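Uricase (Bacillus fastidiosus, PDB 4R8X) catalyses the oxidation of urate to 5-hydroxyisourate, the first step on the route from urate to (S)-allantoin. Local coordinates at residues R196-L202 with T269-D275; I231-V235 with H250-I255. All coordinates share one frame; numbering follows the deposited sequence.

How the contacts relate
Both contacts belong to one of the two T-fold units (beta-beta-alpha-alpha-beta-beta) of the uricase chain. Contact 1 pairs strand 198-208 with strand 262-271. Contact 2 packs the two helices that the chain makes between those strands, 225-238 and 244-258. Their centres lie about 17 Å apart. They meet where Leu202 CD1 packs on Ile251 CD1 at 4.0 Å, so the helix layer rests directly on the sheet. Contact 1 holds Arg196 and Asn271, both predicted to bind urate. Contact 2 stands further back: the side chain of His250 is about 9 Å from that of Gln245, another predicted urate residue. Both contacts also touch a second subunit.

Contact 1: R196-L202 with T269-D275; sequences RPLYIFL and TNNRTWD
Phe201 and Asn270 form the antiparallel hydrogen-bonded pair of this strand pairing: Phe201 N to Asn270 O and Asn270 N to Phe201 O are both 2.9 Å. Past it, Arg272 N bonds to Tyr199 O, and Tyr199 N turns to a side chain, Thr273 OG1. Asn271 points its CG anti to the backbone N (chi1 -168°), which carries OD1 to Thr273. There OD1 takes Thr273 OG1 on a lone pair at 2.7 Å and also Thr273 N, an Asx turn that ends the strand.

Arg196 NE reaches Trp274 O at 2.8 Å, in the guanidinium plane. Water 1 joins Arg196 NH2 to Asp275 OD1; Asp275 OD2 is salt-bridged to Arg293 of the third subunit. Arg272 NE and NH2 both grip Asn270 OD1, while Asn270 ND2 bonds to Thr269 O. An alanine in place of Asn270 would probably leave Arg272 NE and NH2 without this shared acceptor and the guanidinium freer to turn.

Rings carry the apolar part. Arg272 CG sits over the centre of the Phe201 ring, 3.5 Å from its centroid. Tyr199 turns its edge to the Trp274 face, planes at 60°; Phe15 of the second subunit stacks on Trp274.

Arg196 and Asn271 are predicted to bind urate. Their bonds here probably orient both side chains at the pocket.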
ATOM      1  N   ARG D 196      -7.744 -13.623  23.918  1.00 23.68           N
ATOM      2  CA  ARG D 196      -6.614 -13.078  23.178  1.00 22.08           C
ATOM      3  C   ARG D 196      -6.350 -11.657  23.652  1.00 19.71           C
ATOM      4  O   ARG D 196      -7.250 -10.996  24.162  1.00 21.13           O
ATOM      5  CB  ARG D 196      -6.905 -13.073  21.674  1.00 23.31           C
ATOM      6  CG  ARG D 196      -7.137 -14.441  21.069  1.00 23.76           C
ATOM      7  CD  ARG D 196      -8.615 -14.686  20.832  1.00 24.73           C
ATOM      8  NE  ARG D 196      -9.138 -13.837  19.770  1.00 25.95           N
ATOM      9  CZ  ARG D 196     -10.426 -13.561  19.610  1.00 27.43           C
ATOM     10  NH1 ARG D 196     -11.316 -14.068  20.451  1.00 28.20           N
ATOM     11  NH2 ARG D 196     -10.824 -12.775  18.618  1.00 27.80           N
ATOM     12  N   PRO D 197      -5.114 -11.174  23.485  1.00 17.91           N
ATOM     13  CA  PRO D 197      -4.814  -9.790  23.868  1.00 16.67           C
ATOM     14  C   PRO D 197      -5.612  -8.810  23.005  1.00 15.96           C
ATOM     15  O   PRO D 197      -5.582  -8.908  21.783  1.00 16.35           O
ATOM     16  CB  PRO D 197      -3.310  -9.656  23.575  1.00 17.40           C
ATOM     17  CG  PRO D 197      -2.788 -11.063  23.474  1.00 19.13           C
ATOM     18  CD  PRO D 197      -3.931 -11.897  22.984  1.00 18.10           C
ATOM     19  N   LEU D 198      -6.338  -7.892  23.630  1.00 14.92           N
ATOM     20  CA  LEU D 198      -7.074  -6.883  22.873  1.00 14.71           C
ATOM     21  C   LEU D 198      -6.139  -5.957  22.088  1.00 13.92           C
ATOM     22  O   LEU D 198      -5.242  -5.328  22.656  1.00 14.10           O
ATOM     23  CB  LEU D 198      -7.969  -6.063  23.799  1.00 15.48           C
ATOM     24  CG  LEU D 198      -8.903  -5.069  23.108  1.00 16.76           C
ATOM     25  CD1 LEU D 198      -9.848  -5.787  22.154  1.00 17.43           C
ATOM     26  CD2 LEU D 198      -9.685  -4.258  24.132  1.00 17.44           C
ATOM     27  N   TYR D 199      -6.367  -5.884  20.780  1.00 12.44           N
ATOM     28  CA  TYR D 199      -5.514  -5.122  19.885  1.00 12.14           C
ATOM     29  C   TYR D 199      -6.427  -4.147  19.155  1.00 12.72           C
ATOM     30  O   TYR D 199      -7.338  -4.559  18.442  1.00 12.99           O
ATOM     31  CB  TYR D 199      -4.792  -6.079  18.927  1.00 11.69           C
ATOM     32  CG  TYR D 199      -3.799  -5.442  17.969  1.00 11.08           C
ATOM     33  CD1 TYR D 199      -3.215  -4.208  18.232  1.00 10.82           C
ATOM     34  CD2 TYR D 199      -3.450  -6.089  16.794  1.00 11.13           C
ATOM     35  CE1 TYR D 199      -2.318  -3.640  17.350  1.00 10.85           C
ATOM     36  CE2 TYR D 199      -2.561  -5.519  15.904  1.00 13.22           C
ATOM     37  CZ  TYR D 199      -2.000  -4.302  16.193  1.00 12.50           C
ATOM     38  OH  TYR D 199      -1.127  -3.743  15.301  1.00 14.81           O
ATOM     39  N   ILE D 200      -6.183  -2.851  19.355  1.00 12.26           N
ATOM     40  CA  ILE D 200      -7.073  -1.800  18.857  1.00 13.22           C
ATOM     41  C   ILE D 200      -6.354  -0.750  18.014  1.00 12.56           C
ATOM     42  O   ILE D 200      -5.182  -0.439  18.247  1.00 13.27           O
ATOM     43  CB  ILE D 200      -7.819  -1.085  20.013  1.00 14.44           C
ATOM     44  CG1 ILE D 200      -6.836  -0.329  20.911  1.00 16.49           C
ATOM     45  CG2 ILE D 200      -8.611  -2.085  20.841  1.00 15.43           C
ATOM     46  CD1 ILE D 200      -7.504   0.461  22.043  1.00 16.95           C
ATOM     47  N   PHE D 201      -7.062  -0.234  17.015  1.00 11.35           N
ATOM     48  CA  PHE D 201      -6.645   0.951  16.274  1.00 11.33           C
ATOM     49  C   PHE D 201      -7.597   2.050  16.706  1.00 11.23           C
ATOM     50  O   PHE D 201      -8.805   1.805  16.802  1.00 11.98           O
ATOM     51  CB  PHE D 201      -6.805   0.754  14.763  1.00 11.77           C
ATOM     52  CG  PHE D 201      -5.863  -0.259  14.152  1.00 12.95           C
ATOM     53  CD1 PHE D 201      -4.997  -1.028  14.928  1.00 12.88           C
ATOM     54  CD2 PHE D 201      -5.836  -0.417  12.779  1.00 13.26           C
ATOM     55  CE1 PHE D 201      -4.148  -1.958  14.337  1.00 13.47           C
ATOM     56  CE2 PHE D 201      -4.983  -1.335  12.183  1.00 14.10           C
ATOM     57  CZ  PHE D 201      -4.140  -2.103  12.966  1.00 14.04           C
ATOM     58  N   LEU D 202      -7.072   3.254  16.931  1.00 11.44           N
ATOM     59  CA  LEU D 202      -7.893   4.395  17.351  1.00 12.59           C
ATOM     60  C   LEU D 202      -7.554   5.635  16.543  1.00 12.88           C
ATOM     61  O   LEU D 202      -6.380   5.968  16.375  1.00 12.76           O
ATOM     62  CB  LEU D 202      -7.676   4.732  18.833  1.00 13.85           C
ATOM     63  CG  LEU D 202      -8.062   3.726  19.914  1.00 15.27           C
ATOM     64  CD1 LEU D 202      -7.786   4.293  21.297  1.00 17.11           C
ATOM     65  CD2 LEU D 202      -9.526   3.323  19.777  1.00 17.15           C
ATOM     66  N   THR D 269     -12.693   3.474  15.657  1.00 15.24           N
ATOM     67  CA  THR D 269     -11.844   2.361  16.082  1.00 15.63           C
ATOM     68  C   THR D 269     -11.804   1.214  15.090  1.00 16.37           C
ATOM     69  O   THR D 269     -12.666   1.100  14.226  1.00 17.88           O
ATOM     70  CB  THR D 269     -12.386   1.711  17.356  1.00 17.85           C
ATOM     71  OG1 THR D 269     -13.514   0.899  17.004  1.00 18.01           O
ATOM     72  CG2 THR D 269     -12.826   2.753  18.352  1.00 18.05           C
ATOM     73  N   ASN D 270     -10.793   0.361  15.239  1.00 14.90           N
ATOM     74  CA  ASN D 270     -10.813  -0.994  14.700  1.00 14.92           C
ATOM     75  C   ASN D 270     -10.491  -1.954  15.835  1.00 13.73           C
ATOM     76  O   ASN D 270      -9.591  -1.693  16.642  1.00 13.21           O
ATOM     77  CB  ASN D 270      -9.701  -1.240  13.671  1.00 16.53           C
ATOM     78  CG  ASN D 270      -9.932  -0.574  12.327  1.00 17.77           C
ATOM     79  OD1 ASN D 270      -9.110  -0.747  11.427  1.00 18.62           O
ATOM     80  ND2 ASN D 270     -11.010   0.192  12.179  1.00 17.78           N
ATOM     81  N   ASN D 271     -11.188  -3.081  15.866  1.00 13.91           N
ATOM     82  CA  ASN D 271     -10.746  -4.239  16.628  1.00 12.97           C
ATOM     83  C   ASN D 271      -9.897  -5.118  15.716  1.00 12.95           C
ATOM     84  O   ASN D 271     -10.396  -5.655  14.716  1.00 14.36           O
ATOM     85  CB  ASN D 271     -11.943  -5.037  17.149  1.00 14.16           C
ATOM     86  CG  ASN D 271     -11.539  -6.084  18.174  1.00 14.92           C
ATOM     87  OD1 ASN D 271     -10.416  -6.580  18.155  1.00 15.14           O
ATOM     88  ND2 ASN D 271     -12.444  -6.412  19.079  1.00 17.59           N
ATOM     89  N   ARG D 272      -8.616  -5.260  16.056  1.00 11.97           N
ATOM     90  CA  ARG D 272      -7.665  -5.999  15.222  1.00 11.87           C
ATOM     91  C   ARG D 272      -7.112  -7.239  15.925  1.00 12.38           C
ATOM     92  O   ARG D 272      -6.062  -7.783  15.551  1.00 13.09           O
ATOM     93  CB  ARG D 272      -6.536  -5.068  14.790  1.00 12.62           C
ATOM     94  CG  ARG D 272      -6.993  -3.995  13.818  1.00 12.94           C
ATOM     95  CD  ARG D 272      -7.242  -4.596  12.444  1.00 13.74           C
ATOM     96  NE  ARG D 272      -7.746  -3.601  11.505  1.00 13.69           N
ATOM     97  CZ  ARG D 272      -7.985  -3.849  10.223  1.00 13.86           C
ATOM     98  NH1 ARG D 272      -7.782  -5.064   9.740  1.00 15.56           N
ATOM     99  NH2 ARG D 272      -8.427  -2.893   9.425  1.00 14.18           N
ATOM    100  N   THR D 273      -7.857  -7.719  16.912  1.00 12.56           N
ATOM    101  CA  THR D 273      -7.396  -8.789  17.794  1.00 12.45           C
ATOM    102  C   THR D 273      -7.037 -10.073  17.051  1.00 12.98           C
ATOM    103  O   THR D 273      -7.765 -10.509  16.164  1.00 13.61           O
ATOM    104  CB  THR D 273      -8.445  -9.071  18.884  1.00 13.74           C
ATOM    105  OG1 THR D 273      -8.628  -7.877  19.658  1.00 13.56           O
ATOM    106  CG2 THR D 273      -8.036 -10.202  19.805  1.00 14.24           C
ATOM    107  N   TRP D 274      -5.903 -10.656  17.428  1.00 13.08           N
ATOM    108  CA  TRP D 274      -5.388 -11.889  16.840  1.00 12.27           C
ATOM    109  C   TRP D 274      -6.273 -13.115  17.112  1.00 13.51           C
ATOM    110  O   TRP D 274      -7.143 -13.089  17.988  1.00 15.29           O
ATOM    111  CB  TRP D 274      -4.003 -12.185  17.416  1.00 12.68           C
ATOM    112  CG  TRP D 274      -2.934 -11.139  17.155  1.00 12.70           C
ATOM    113  CD1 TRP D 274      -2.828 -10.287  16.077  1.00 13.58           C
ATOM    114  CD2 TRP D 274      -1.820 -10.848  18.006  1.00 12.48           C
ATOM    115  NE1 TRP D 274      -1.702  -9.495  16.213  1.00 14.34           N
ATOM    116  CE2 TRP D 274      -1.067  -9.828  17.384  1.00 13.02           C
ATOM    117  CE3 TRP D 274      -1.378 -11.360  19.234  1.00 13.34           C
ATOM    118  CZ2 TRP D 274       0.104  -9.307  17.961  1.00 13.48           C
ATOM    119  CZ3 TRP D 274      -0.218 -10.850  19.797  1.00 14.07           C
ATOM    120  CH2 TRP D 274       0.515  -9.838  19.155  1.00 14.20           C
ATOM    121  N   ASP D 275      -6.014 -14.192  16.368  1.00 13.63           N
ATOM    122  CA  ASP D 275      -6.608 -15.500  16.629  1.00 14.01           C
ATOM    123  C   ASP D 275      -5.618 -16.335  17.426  1.00 13.83           C
ATOM    124  O   ASP D 275      -4.404 -16.236  17.231  1.00 14.00           O
ATOM    125  CB  ASP D 275      -6.900 -16.239  15.318  1.00 13.88           C
ATOM    126  CG  ASP D 275      -8.169 -15.756  14.628  1.00 15.31           C
ATOM    127  OD1 ASP D 275      -9.016 -15.124  15.297  1.00 17.25           O
ATOM    128  OD2 ASP D 275      -8.333 -16.030  13.417  1.00 15.14           O
TER
HETATM  129  O   HOH W   1      -9.602 -12.613  15.942  1.00 21.12           O
HETATM  130  O   HOH W   2      -4.345  -9.677  19.611  1.00 16.40           O

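Contact 2: I231-V235 with H250-I255; sequences IAASV and HIGLTI
Val235 is one of two bumps on helix 225-238 and fits between Ile251 and Thr254 of helix 244-258. Its two methyls divide the work. CG1, anti to the backbone N (chi1 173°), lies against Ile251 CG1 at 3.7 Å and borders the backbone of His250. The Val235 and Thr254 side chains slide past each other in opposite directions, with Val235 CG2 3.6 Å from Thr254 OG1.

One turn earlier, Ile231 fills the hollow edged by Thr254, Ile255 and the backbone of Ile251. Its CG2 branch does most of the touching. It meets Thr254 CG2 at 3.6 Å and Ile255 CG1 at 3.8 Å, while CD1 reaches along Ile255. Thr254 thus stands between the two bumps, with Ile231 and Val235 both against it.

The two helices are those of a T-fold unit, which lie on one face of its antiparallel sheet. Here their short segments run at 128° to each other, with axes 9.3 Å apart at the closest. Ala232 makes a low place on the first helix. Ile251 fills it: its CG2 lies 3.9 Å from Ala232 CA, and CD1 reaches along the backbone to Ala232 O. Beneath, Ile251 also packs on Leu202 and Phe267 of the sheet, and Ala232 on Ile204.

Thr254 is polar, but its hydroxyl is satisfied inside its own helix. OG1 gives a bond of 2.8 Å to His250 O, which also accepts from Thr254 N on the opposite face of the carbonyl plane. With OG1 turned back in this way, the methyl CG2 is presented to Ile231. Beyond the helix pair, Tyr319 of the C-terminal tail touches Thr254.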
ATOM      1  N   ILE D 231      -3.198  10.035  27.128  1.00 11.97           N
ATOM      2  CA  ILE D 231      -4.376   9.710  27.929  1.00 13.06           C
ATOM      3  C   ILE D 231      -4.964   8.372  27.472  1.00 12.89           C
ATOM      4  O   ILE D 231      -5.243   7.493  28.283  1.00 13.85           O
ATOM      5  CB  ILE D 231      -5.443  10.810  27.869  1.00 13.97           C
ATOM      6  CG1 ILE D 231      -4.947  12.066  28.580  1.00 14.39           C
ATOM      7  CG2 ILE D 231      -6.750  10.333  28.510  1.00 14.41           C
ATOM      8  CD1 ILE D 231      -5.859  13.253  28.367  1.00 13.73           C
ATOM      9  N   ALA D 232      -5.154   8.221  26.172  1.00 13.07           N
ATOM     10  CA  ALA D 232      -5.662   6.962  25.622  1.00 13.41           C
ATOM     11  C   ALA D 232      -4.844   5.749  26.062  1.00 13.25           C
ATOM     12  O   ALA D 232      -5.402   4.744  26.495  1.00 12.82           O
ATOM     13  CB  ALA D 232      -5.711   7.034  24.102  1.00 14.23           C
ATOM     14  N   ALA D 233      -3.523   5.845  25.958  1.00 13.20           N
ATOM     15  CA  ALA D 233      -2.663   4.736  26.330  1.00 13.42           C
ATOM     16  C   ALA D 233      -2.770   4.438  27.821  1.00 12.65           C
ATOM     17  O   ALA D 233      -2.817   3.278  28.226  1.00 14.01           O
ATOM     18  CB  ALA D 233      -1.231   5.043  25.952  1.00 13.17           C
ATOM     19  N   SER D 234      -2.831   5.494  28.627  1.00 12.42           N
ATOM     20  CA  SER D 234      -2.881   5.364  30.080  1.00 13.31           C
ATOM     21  C   SER D 234      -4.181   4.719  30.544  1.00 13.08           C
ATOM     22  O   SER D 234      -4.180   3.851  31.417  1.00 14.78           O
ATOM     23  CB  SER D 234      -2.697   6.729  30.753  1.00 14.36           C
ATOM     24  OG  SER D 234      -1.411   7.257  30.464  1.00 13.61           O
ATOM     25  N   VAL D 235      -5.287   5.136  29.944  1.00 14.04           N
ATOM     26  CA  VAL D 235      -6.579   4.557  30.276  1.00 14.24           C
ATOM     27  C   VAL D 235      -6.644   3.092  29.831  1.00 14.08           C
ATOM     28  O   VAL D 235      -7.104   2.237  30.579  1.00 14.20           O
ATOM     29  CB  VAL D 235      -7.730   5.377  29.671  1.00 14.24           C
ATOM     30  CG1 VAL D 235      -9.087   4.672  29.878  1.00 14.64           C
ATOM     31  CG2 VAL D 235      -7.749   6.781  30.291  1.00 15.31           C
ATOM     32  N   HIS D 250     -14.617   5.643  28.375  1.00 13.63           N
ATOM     33  CA  HIS D 250     -13.743   6.077  29.455  1.00 13.24           C
ATOM     34  C   HIS D 250     -12.539   6.897  29.009  1.00 13.44           C
ATOM     35  O   HIS D 250     -12.126   7.815  29.702  1.00 13.98           O
ATOM     36  CB  HIS D 250     -13.335   4.881  30.309  1.00 14.05           C
ATOM     37  CG  HIS D 250     -14.425   4.421  31.219  1.00 15.39           C
ATOM     38  ND1 HIS D 250     -14.482   4.788  32.545  1.00 16.54           N
ATOM     39  CD2 HIS D 250     -15.538   3.688  30.981  1.00 16.11           C
ATOM     40  CE1 HIS D 250     -15.562   4.264  33.097  1.00 16.92           C
ATOM     41  NE2 HIS D 250     -16.229   3.606  32.167  1.00 16.45           N
ATOM     42  N   ILE D 251     -11.981   6.583  27.847  1.00 13.38           N
ATOM     43  CA  ILE D 251     -10.943   7.431  27.301  1.00 13.84           C
ATOM     44  C   ILE D 251     -11.515   8.829  27.054  1.00 14.13           C
ATOM     45  O   ILE D 251     -10.897   9.840  27.411  1.00 14.38           O
ATOM     46  CB  ILE D 251     -10.357   6.849  26.004  1.00 13.36           C
ATOM     47  CG1 ILE D 251      -9.590   5.550  26.303  1.00 13.73           C
ATOM     48  CG2 ILE D 251      -9.456   7.883  25.341  1.00 14.27           C
ATOM     49  CD1 ILE D 251      -9.145   4.774  25.052  1.00 15.31           C
ATOM     50  N   GLY D 252     -12.705   8.879  26.462  1.00 13.49           N
ATOM     51  CA  GLY D 252     -13.350  10.148  26.183  1.00 13.57           C
ATOM     52  C   GLY D 252     -13.636  10.957  27.436  1.00 13.73           C
ATOM     53  O   GLY D 252     -13.369  12.156  27.466  1.00 13.88           O
ATOM     54  N   LEU D 253     -14.183  10.305  28.456  1.00 13.87           N
ATOM     55  CA  LEU D 253     -14.455  10.978  29.730  1.00 14.13           C
ATOM     56  C   LEU D 253     -13.186  11.588  30.308  1.00 14.50           C
ATOM     57  O   LEU D 253     -13.202  12.705  30.826  1.00 14.30           O
ATOM     58  CB  LEU D 253     -15.051   9.995  30.751  1.00 14.44           C
ATOM     59  CG  LEU D 253     -16.450   9.438  30.482  1.00 15.24           C
ATOM     60  CD1 LEU D 253     -16.778   8.356  31.509  1.00 16.25           C
ATOM     61  CD2 LEU D 253     -17.512  10.535  30.490  1.00 15.63           C
ATOM     62  N   THR D 254     -12.095  10.831  30.251  1.00 12.94           N
ATOM     63  CA  THR D 254     -10.827  11.267  30.832  1.00 13.08           C
ATOM     64  C   THR D 254     -10.278  12.485  30.098  1.00 13.58           C
ATOM     65  O   THR D 254      -9.795  13.425  30.726  1.00 14.52           O
ATOM     66  CB  THR D 254      -9.781  10.129  30.851  1.00 13.41           C
ATOM     67  OG1 THR D 254     -10.349   8.977  31.489  1.00 13.61           O
ATOM     68  CG2 THR D 254      -8.553  10.554  31.633  1.00 13.70           C
ATOM     69  N   ILE D 255     -10.359  12.470  28.770  1.00 13.49           N
ATOM     70  CA  ILE D 255      -9.899  13.612  27.980  1.00 12.83           C
ATOM     71  C   ILE D 255     -10.719  14.864  28.323  1.00 13.64           C
ATOM     72  O   ILE D 255     -10.168  15.936  28.565  1.00 14.26           O
ATOM     73  CB  ILE D 255      -9.963  13.322  26.455  1.00 13.06           C
ATOM     74  CG1 ILE D 255      -9.016  12.180  26.056  1.00 13.47           C
ATOM     75  CG2 ILE D 255      -9.647  14.576  25.669  1.00 12.95           C
ATOM     76  CD1 ILE D 255      -9.339  11.562  24.710  1.00 13.59           C
TER